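Local coordinates for protein long-chain-fatty-acid--CoA ligase FadD13 (Mycobacterium tuberculosis CDC1551, PDB 5ZRN) that is a long-chain-fatty-acid--CoA ligase of the AMP-binding enzyme family, in the ANL superfamily, at residues E348-I353 with W377-D382. Residues are numbered along the deposited sequence; the frame is centred on the assembly and turned at random.
With JSA (5'-O-{[(1R)-1-hydroxydodecyl]sulfamoyl}adenosine), chain C.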
ATOM      1  N   GLU A 348      29.337   5.632   2.628  1.00 41.25           N
ATOM      2  CA  GLU A 348      28.290   6.623   2.407  1.00 41.36           C
ATOM      3  C   GLU A 348      28.121   6.953   0.933  1.00 39.32           C
ATOM      4  O   GLU A 348      29.077   6.939   0.154  1.00 39.99           O
ATOM      5  CB  GLU A 348      28.570   7.921   3.168  1.00 43.31           C
ATOM      6  CG  GLU A 348      27.338   8.817   3.241  1.00 47.77           C
ATOM      7  CD  GLU A 348      27.641  10.231   3.690  1.00 51.74           C
ATOM      8  OE1 GLU A 348      28.299  10.970   2.922  1.00 53.37           O
ATOM      9  OE2 GLU A 348      27.222  10.602   4.811  1.00 53.14           O
ATOM     10  N   GLY A 349      26.884   7.253   0.562  1.00 36.72           N
ATOM     11  CA  GLY A 349      26.575   7.595  -0.810  1.00 33.40           C
ATOM     12  C   GLY A 349      25.073   7.652  -0.955  1.00 31.02           C
ATOM     13  O   GLY A 349      24.348   7.746   0.040  1.00 29.54           O
ATOM     14  N   GLU A 350      24.602   7.607  -2.193  1.00 29.08           N
ATOM     15  CA  GLU A 350      23.173   7.626  -2.446  1.00 26.35           C
ATOM     16  C   GLU A 350      22.634   6.199  -2.352  1.00 24.64           C
ATOM     17  O   GLU A 350      23.091   5.300  -3.063  1.00 22.63           O
ATOM     18  CB  GLU A 350      22.863   8.197  -3.838  1.00 24.17           C
ATOM     19  CG  GLU A 350      21.437   7.892  -4.274  1.00 22.78           C
ATOM     20  CD  GLU A 350      21.045   8.531  -5.584  1.00 20.49           C
ATOM     21  OE1 GLU A 350      21.896   8.608  -6.500  1.00 19.21           O
ATOM     22  OE2 GLU A 350      19.867   8.935  -5.697  1.00 20.69           O
ATOM     23  N   VAL A 351      21.675   5.999  -1.458  1.00 23.04           N
ATOM     24  CA  VAL A 351      21.058   4.695  -1.286  1.00 23.81           C
ATOM     25  C   VAL A 351      20.460   4.251  -2.625  1.00 22.63           C
ATOM     26  O   VAL A 351      19.690   4.987  -3.239  1.00 21.31           O
ATOM     27  CB  VAL A 351      19.930   4.760  -0.224  1.00 24.36           C
ATOM     28  CG1 VAL A 351      19.208   3.433  -0.131  1.00 23.83           C
ATOM     29  CG2 VAL A 351      20.516   5.128   1.126  1.00 26.15           C
ATOM     30  N   VAL A 352      20.856   3.067  -3.086  1.00 21.17           N
ATOM     31  CA  VAL A 352      20.334   2.502  -4.324  1.00 20.16           C
ATOM     32  C   VAL A 352      19.682   1.171  -3.982  1.00 21.54           C
ATOM     33  O   VAL A 352      20.037   0.530  -2.992  1.00 22.93           O
ATOM     34  CB  VAL A 352      21.432   2.241  -5.391  1.00 20.87           C
ATOM     35  CG1 VAL A 352      21.870   3.553  -6.020  1.00 20.42           C
ATOM     36  CG2 VAL A 352      22.614   1.508  -4.773  1.00 18.22           C
ATOM     37  N   ILE A 353      18.727   0.758  -4.810  1.00 20.74           N
ATOM     38  CA  ILE A 353      18.007  -0.483  -4.594  1.00 16.42           C
ATOM     39  C   ILE A 353      17.945  -1.332  -5.864  1.00 18.21           C
ATOM     40  O   ILE A 353      17.770  -0.807  -6.964  1.00 17.66           O
ATOM     41  CB  ILE A 353      16.569  -0.187  -4.137  1.00 14.61           C
ATOM     42  CG1 ILE A 353      16.595   0.545  -2.800  1.00 14.35           C
ATOM     43  CG2 ILE A 353      15.766  -1.478  -4.064  1.00 12.30           C
ATOM     44  CD1 ILE A 353      15.260   1.085  -2.374  1.00 11.66           C
ATOM     45  N   TRP A 377      20.201  -0.692 -11.034  1.00 25.80           N
ATOM     46  CA  TRP A 377      19.999  -0.137  -9.696  1.00 25.37           C
ATOM     47  C   TRP A 377      19.180   1.149  -9.701  1.00 25.59           C
ATOM     48  O   TRP A 377      19.444   2.071 -10.483  1.00 25.85           O
ATOM     49  CB  TRP A 377      21.344   0.149  -9.009  1.00 25.46           C
ATOM     50  CG  TRP A 377      22.153  -1.070  -8.628  1.00 25.06           C
ATOM     51  CD1 TRP A 377      23.033  -1.759  -9.417  1.00 24.38           C
ATOM     52  CD2 TRP A 377      22.180  -1.712  -7.346  1.00 24.72           C
ATOM     53  NE1 TRP A 377      23.609  -2.785  -8.703  1.00 23.15           N
ATOM     54  CE2 TRP A 377      23.103  -2.776  -7.430  1.00 24.45           C
ATOM     55  CE3 TRP A 377      21.513  -1.487  -6.134  1.00 25.21           C
ATOM     56  CZ2 TRP A 377      23.377  -3.615  -6.344  1.00 24.73           C
ATOM     57  CZ3 TRP A 377      21.787  -2.320  -5.053  1.00 24.78           C
ATOM     58  CH2 TRP A 377      22.712  -3.371  -5.167  1.00 24.47           C
ATOM     59  N   PHE A 378      18.195   1.209  -8.809  1.00 23.83           N
ATOM     60  CA  PHE A 378      17.334   2.377  -8.684  1.00 21.09           C
ATOM     61  C   PHE A 378      17.890   3.362  -7.668  1.00 21.66           C
ATOM     62  O   PHE A 378      18.101   3.016  -6.508  1.00 22.68           O
ATOM     63  CB  PHE A 378      15.937   1.971  -8.234  1.00 20.54           C
ATOM     64  CG  PHE A 378      15.067   3.136  -7.862  1.00 17.18           C
ATOM     65  CD1 PHE A 378      14.377   3.845  -8.837  1.00 14.66           C
ATOM     66  CD2 PHE A 378      14.948   3.531  -6.534  1.00 16.44           C
ATOM     67  CE1 PHE A 378      13.579   4.925  -8.492  1.00 15.10           C
ATOM     68  CE2 PHE A 378      14.154   4.606  -6.177  1.00 14.43           C
ATOM     69  CZ  PHE A 378      13.468   5.303  -7.158  1.00 18.08           C
ATOM     70  N   ARG A 379      18.100   4.596  -8.106  1.00 22.25           N
ATOM     71  CA  ARG A 379      18.625   5.643  -7.242  1.00 22.36           C
ATOM     72  C   ARG A 379      17.477   6.295  -6.474  1.00 23.11           C
ATOM     73  O   ARG A 379      16.615   6.947  -7.059  1.00 24.86           O
ATOM     74  CB  ARG A 379      19.368   6.662  -8.098  1.00 22.96           C
ATOM     75  CG  ARG A 379      20.484   6.018  -8.907  1.00 23.37           C
ATOM     76  CD  ARG A 379      21.105   6.976  -9.892  1.00 24.39           C
ATOM     77  NE  ARG A 379      21.517   8.220  -9.257  1.00 28.41           N
ATOM     78  CZ  ARG A 379      22.151   9.204  -9.886  1.00 29.15           C
ATOM     79  NH1 ARG A 379      22.451   9.084 -11.172  1.00 25.33           N
ATOM     80  NH2 ARG A 379      22.477  10.312  -9.228  1.00 29.90           N
ATOM     81  N   THR A 380      17.473   6.111  -5.158  1.00 23.43           N
ATOM     82  CA  THR A 380      16.416   6.644  -4.303  1.00 24.91           C
ATOM     83  C   THR A 380      16.458   8.150  -4.100  1.00 26.44           C
ATOM     84  O   THR A 380      15.446   8.762  -3.753  1.00 24.25           O
ATOM     85  CB  THR A 380      16.469   6.021  -2.912  1.00 24.44           C
ATOM     86  OG1 THR A 380      17.650   6.476  -2.243  1.00 26.06           O
ATOM     87  CG2 THR A 380      16.490   4.506  -3.006  1.00 24.67           C
ATOM     88  N   GLY A 381      17.633   8.740  -4.304  1.00 26.82           N
ATOM     89  CA  GLY A 381      17.775  10.166  -4.098  1.00 27.74           C
ATOM     90  C   GLY A 381      18.042  10.450  -2.629  1.00 29.63           C
ATOM     91  O   GLY A 381      18.086  11.611  -2.215  1.00 30.32           O
ATOM     92  N   ASP A 382      18.211   9.390  -1.838  1.00 30.05           N
ATOM     93  CA  ASP A 382      18.490   9.526  -0.406  1.00 30.72           C
ATOM     94  C   ASP A 382      19.948   9.227  -0.086  1.00 30.75           C
ATOM     95  O   ASP A 382      20.511   8.236  -0.550  1.00 31.25           O
ATOM     96  CB  ASP A 382      17.606   8.591   0.423  1.00 31.17           C
ATOM     97  CG  ASP A 382      16.158   9.023   0.443  1.00 34.11           C
ATOM     98  OD1 ASP A 382      15.900  10.231   0.628  1.00 35.96           O
ATOM     99  OD2 ASP A 382      15.279   8.154   0.285  1.00 34.82           O
TER
HETATM  100  C4  JSA C2001      12.420   7.389   5.512  1.00 38.83           C
HETATM  101  C5  JSA C2001      12.055   6.178   6.081  1.00 39.23           C
HETATM  102  C6  JSA C2001      12.692   5.782   7.251  1.00 38.37           C
HETATM  103  N9  JSA C2001      11.669   7.555   4.428  1.00 40.28           N
HETATM  104  C2  JSA C2001      13.956   7.722   7.207  1.00 38.57           C
HETATM  105  C12 JSA C2001       9.249  -5.738   4.374  1.00 46.92           C
HETATM  106  C11 JSA C2001       8.436  -4.684   5.127  1.00 49.22           C
HETATM  107  C10 JSA C2001       8.857  -3.274   4.710  1.00 49.25           C
HETATM  108  C9' JSA C2001       8.053  -2.205   5.452  1.00 50.66           C
HETATM  109  C8' JSA C2001       8.433  -0.811   4.949  1.00 51.36           C
HETATM  110  C7' JSA C2001       7.590   0.288   5.600  1.00 51.43           C
HETATM  111  C6' JSA C2001       7.906   1.639   4.956  1.00 52.16           C
HETATM  112  C5' JSA C2001       7.077   2.774   5.560  1.00 53.64           C
HETATM  113  C4' JSA C2001       7.379   4.090   4.840  1.00 54.00           C
HETATM  114  C3' JSA C2001       6.964   4.007   3.369  1.00 53.85           C
HETATM  115  C2' JSA C2001       7.506   5.187   2.560  1.00 53.61           C
HETATM  116  C1' JSA C2001       7.085   5.046   1.096  1.00 53.98           C
HETATM  117  O1  JSA C2001       5.683   5.309   0.988  1.00 57.74           O
HETATM  118  N8  JSA C2001       7.830   5.981   0.240  1.00 53.38           N
HETATM  119  S1  JSA C2001       7.346   7.525   0.439  1.00 49.88           S
HETATM  120  O2P JSA C2001       6.381   7.606   1.584  1.00 52.60           O
HETATM  121  O1P JSA C2001       6.679   8.000  -0.817  1.00 49.54           O
HETATM  122  O5' JSA C2001       8.489   8.339   0.715  1.00 49.36           O
HETATM  123  C5A JSA C2001       9.798   7.773   0.601  1.00 46.16           C
HETATM  124  C4A JSA C2001      10.825   8.586   1.392  1.00 44.15           C
HETATM  125  O4' JSA C2001      10.458   8.700   2.777  1.00 43.42           O
HETATM  126  C3A JSA C2001      12.182   7.884   1.416  1.00 42.99           C
HETATM  127  O3' JSA C2001      12.870   8.156   0.191  1.00 41.91           O
HETATM  128  C2A JSA C2001      12.824   8.690   2.542  1.00 42.45           C
HETATM  129  O2' JSA C2001      13.132  10.007   2.078  1.00 44.34           O
HETATM  130  C1A JSA C2001      11.672   8.746   3.549  1.00 42.36           C
HETATM  131  C8  JSA C2001      10.873   6.494   4.313  1.00 37.74           C
HETATM  132  N7  JSA C2001      11.102   5.651   5.318  1.00 35.78           N
HETATM  133  N3  JSA C2001      13.371   8.133   6.095  1.00 38.67           N
HETATM  134  N1  JSA C2001      13.631   6.577   7.780  1.00 37.85           N
HETATM  135  N6  JSA C2001      12.370   4.636   7.845  1.00 38.34           N
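The carbonyl oxygen of V351 is gripped twice by T380. T380 N reaches V351 O at 3.1 Å almost head-on. The hydroxyl T380 OG1 gives a second hydrogen bond to V351 O at 2.7 Å, coming in tilted 32° from the carbonyl plane. The hydroxyl is in place for this because chi1 of 68° tucks OG1 between the backbone N and carbonyl carbon of T380; from there it also accepts from D382 N, closing an ST turn as the chain rounds the corner at G381. Beyond that corner D382 O accepts a hydrogen bond from V351 N at 2.7 Å.

Further along, I353 and F378 form an antiparallel hydrogen-bonded pair, each N-H bonded to the other residue's O, and V352 faces R379 as the non-hydrogen-bonded pair beside it. These strands, 350-355 and 377-380, are neighbours in the antiparallel five-strand sheet of this ANL-superfamily enzyme, with strand 332-337 on the other side of 350-355.

E350, extended beyond CG, brings its carboxylate across to the other strand, where the two oxygens take different partners. OE1 bridges to R379 NE at 2.8 Å on the syn side but well out of the carboxylate plane, the two flat groups nearly perpendicular at 88°; OE2 accepts a weak bond from G381 N. On the face shared by V352 and R379, V352 CG2 lies 3.5 Å from W377 CE3, the two side chains crossing at about a right angle and the methyl coming obliquely to the ring. The face bearing I353 has I353 CD1 against T380 CG2 at 3.7 Å.

D382 leaves the turn for the ligand pocket: OD1 accepts from O2' of JSA at 3.1 Å, and OD2 faces O3', modelled too close for its length to be trusted, while R397 forms a salt bridge with OD1 and Y301 hydrogen-bonds to OD2.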